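Side-chain contact in SAHS1 (Ramazzottius varieornatus, PDB 5XN9), which acts as a secreted molecular shield in desiccation tolerance and has a lipid-binding fold related to the fatty acid-binding proteins: residues A[121-126]-A[132-137]. Sequence-based numbering, arbitrary orientation.
Sequences KTYKVG and RWYKKS. With MG (magnesium ion), chain C; ACY (acetic acid), chain L.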
loop_
_atom_site.group_PDB
_atom_site.type_symbol
_atom_site.label_atom_id
_atom_site.label_comp_id
_atom_site.label_asym_id
_atom_site.label_seq_id
_atom_site.Cartn_x
_atom_site.Cartn_y
_atom_site.Cartn_z
ATOM N N LYS A 121 -7.045 4.291 -1.583
ATOM C CA LYS A 121 -6.171 3.210 -2.013
ATOM C C LYS A 121 -7.005 2.141 -2.697
ATOM O O LYS A 121 -8.018 1.690 -2.153
ATOM C CB LYS A 121 -5.381 2.593 -0.859
ATOM C CG LYS A 121 -4.356 1.585 -1.346
ATOM C CD LYS A 121 -3.346 1.206 -0.274
ATOM C CE LYS A 121 -2.391 0.173 -0.821
ATOM N NZ LYS A 121 -1.520 -0.398 0.237
ATOM N N THR A 122 -6.590 1.759 -3.896
ATOM C CA THR A 122 -7.256 0.718 -4.661
ATOM C C THR A 122 -6.325 -0.479 -4.750
ATOM O O THR A 122 -5.129 -0.324 -5.017
ATOM C CB THR A 122 -7.601 1.230 -6.058
ATOM O OG1 THR A 122 -8.450 2.378 -5.941
ATOM C CG2 THR A 122 -8.328 0.158 -6.848
ATOM N N TYR A 123 -6.872 -1.662 -4.508
ATOM C CA TYR A 123 -6.126 -2.909 -4.505
ATOM C C TYR A 123 -6.767 -3.785 -5.563
ATOM O O TYR A 123 -7.987 -3.969 -5.549
ATOM C CB TYR A 123 -6.283 -3.624 -3.150
ATOM C CG TYR A 123 -6.055 -2.781 -1.898
ATOM C CD1 TYR A 123 -6.980 -1.819 -1.493
ATOM C CD2 TYR A 123 -4.946 -2.985 -1.102
ATOM C CE1 TYR A 123 -6.785 -1.064 -0.352
ATOM C CE2 TYR A 123 -4.742 -2.239 0.054
ATOM C CZ TYR A 123 -5.665 -1.278 0.424
ATOM O OH TYR A 123 -5.470 -0.531 1.569
ATOM N N LYS A 124 -5.971 -4.318 -6.480
ATOM C CA LYS A 124 -6.526 -5.170 -7.524
ATOM C C LYS A 124 -5.668 -6.409 -7.687
ATOM O O LYS A 124 -4.437 -6.323 -7.720
ATOM C CB LYS A 124 -6.593 -4.469 -8.877
ATOM C CG LYS A 124 -7.655 -3.405 -9.029
ATOM C CD LYS A 124 -7.625 -2.876 -10.458
ATOM C CE LYS A 124 -8.590 -1.725 -10.679
ATOM N NZ LYS A 124 -8.161 -0.905 -11.840
ATOM N N VAL A 125 -6.322 -7.560 -7.825
ATOM C CA VAL A 125 -5.632 -8.780 -8.219
ATOM C C VAL A 125 -6.540 -9.496 -9.215
ATOM O O VAL A 125 -7.665 -9.874 -8.876
ATOM C CB VAL A 125 -5.257 -9.670 -7.017
ATOM C CG1 VAL A 125 -6.472 -9.975 -6.130
ATOM C CG2 VAL A 125 -4.544 -10.931 -7.471
ATOM N N GLY A 126 -6.082 -9.628 -10.456
ATOM C CA GLY A 126 -6.975 -10.111 -11.499
ATOM C C GLY A 126 -8.183 -9.206 -11.614
ATOM O O GLY A 126 -8.061 -7.979 -11.721
ATOM N N ARG A 132 -9.900 1.278 -0.054
ATOM C CA ARG A 132 -9.837 1.683 1.333
ATOM C C ARG A 132 -9.501 3.163 1.362
ATOM O O ARG A 132 -8.707 3.632 0.547
ATOM C CB ARG A 132 -8.759 0.867 2.017
ATOM C CG ARG A 132 -8.967 0.739 3.444
ATOM C CD ARG A 132 -8.012 -0.229 4.040
ATOM N NE ARG A 132 -8.259 -0.263 5.457
ATOM C CZ ARG A 132 -7.407 -0.728 6.350
ATOM N NH1 ARG A 132 -6.225 -1.203 5.966
ATOM N NH2 ARG A 132 -7.747 -0.706 7.621
ATOM N N TRP A 133 -10.133 3.905 2.269
ATOM C CA TRP A 133 -9.938 5.344 2.340
ATOM C C TRP A 133 -9.157 5.713 3.591
ATOM O O TRP A 133 -9.390 5.152 4.669
ATOM C CB TRP A 133 -11.269 6.088 2.294
ATOM C CG TRP A 133 -11.850 6.056 0.918
ATOM C CD1 TRP A 133 -11.718 7.013 -0.046
ATOM C CD2 TRP A 133 -12.613 4.995 0.328
ATOM N NE1 TRP A 133 -12.370 6.625 -1.190
ATOM C CE2 TRP A 133 -12.924 5.389 -0.989
ATOM C CE3 TRP A 133 -13.069 3.754 0.787
ATOM C CZ2 TRP A 133 -13.677 4.591 -1.851
ATOM C CZ3 TRP A 133 -13.815 2.963 -0.070
ATOM C CH2 TRP A 133 -14.115 3.387 -1.373
ATOM N N TYR A 134 -8.223 6.649 3.429
ATOM C CA TYR A 134 -7.340 7.109 4.487
ATOM C C TYR A 134 -7.477 8.618 4.646
ATOM O O TYR A 134 -7.811 9.331 3.697
ATOM C CB TYR A 134 -5.877 6.784 4.134
ATOM C CG TYR A 134 -5.573 5.305 4.124
ATOM C CD1 TYR A 134 -5.977 4.487 3.071
ATOM C CD2 TYR A 134 -4.892 4.719 5.180
ATOM C CE1 TYR A 134 -5.709 3.136 3.082
ATOM C CE2 TYR A 134 -4.622 3.369 5.197
ATOM C CZ TYR A 134 -5.033 2.580 4.147
ATOM O OH TYR A 134 -4.770 1.229 4.151
ATOM N N LYS A 135 -7.201 9.105 5.852
ATOM C CA LYS A 135 -7.176 10.533 6.138
ATOM C C LYS A 135 -5.780 10.932 6.607
ATOM O O LYS A 135 -5.007 10.104 7.080
ATOM C CB LYS A 135 -8.195 10.883 7.225
ATOM C CG LYS A 135 -7.973 10.120 8.527
ATOM C CD LYS A 135 -9.040 10.438 9.568
ATOM C CE LYS A 135 -8.858 9.589 10.821
ATOM N NZ LYS A 135 -9.900 9.867 11.854
ATOM N N LYS A 136 -5.454 12.213 6.461
ATOM C CA LYS A 136 -4.197 12.717 7.006
ATOM C C LYS A 136 -4.181 12.553 8.522
ATOM O O LYS A 136 -5.187 12.786 9.199
ATOM C CB LYS A 136 -4.035 14.196 6.652
ATOM C CG LYS A 136 -3.616 14.452 5.215
ATOM C CD LYS A 136 -2.109 14.305 5.039
ATOM C CE LYS A 136 -1.609 15.129 3.856
ATOM N NZ LYS A 136 -0.131 15.070 3.688
ATOM N N SER A 137 -3.031 12.152 9.058
ATOM C CA SER A 137 -2.939 11.883 10.488
ATOM C C SER A 137 -2.966 13.173 11.302
ATOM O O SER A 137 -2.432 14.207 10.892
ATOM C CB SER A 137 -1.675 11.093 10.806
ATOM O OG SER A 137 -1.840 9.738 10.438
HETATM MG MG MG C . -3.135 0.408 3.427
HETATM C C ACY L . -3.117 -1.845 3.390
HETATM O O ACY L . -4.347 -1.990 3.569
HETATM O OXT ACY L . -2.623 -1.137 2.485
HETATM C CH3 ACY L . -2.174 -2.558 4.315
#
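The C-terminal beta hairpin of the barrel, strands 118-125 and 128-136, gathers Lys121, Tyr123, Arg132 and Tyr134 around one buried polar site in the barrel interior. Lys121 and Arg132 form an antiparallel hydrogen-bonded pair: Lys121 N to Arg132 O and Arg132 N to Lys121 O are both 2.8 Å. On the face of the sheet that carries Lys121 and Arg132, the side chains converge on an acetate, probably from the crystallisation liquor. Lys121, its CG anti to the backbone N (chi1 -173°) and its chain extended beyond, passes CG over the rim of one Tyr123 ring face and brings NZ into a 2.6 Å hydrogen bond with acetate OXT, NZ also bonding to the hydroxyl of Tyr112. Arg132 CB meets the edge of that ring, 3.6 Å from Tyr123 CE1. The Tyr123 hydroxyl donates to acetate O at 2.7 Å; Arg132 NH1 approaches this same oxygen at 3.1 Å with a bent bond (141°), while its NH2 is held by Asn38 and the carbonyl of His39. Tyr134 OH binds magnesium at 2.0 Å, and acetate OXT and His43 NE2 bind it too. A phenylalanine in place of Tyr123 would probably leave acetate O without its hydroxyl donor and weaken the hold on the carboxylate. The Arg132-x-Tyr134 spacing, with Tyr134 linked to acetate through the metal, is consistent with the Arg-x-Tyr motif that holds the lipid carboxylate in fatty acid-binding proteins.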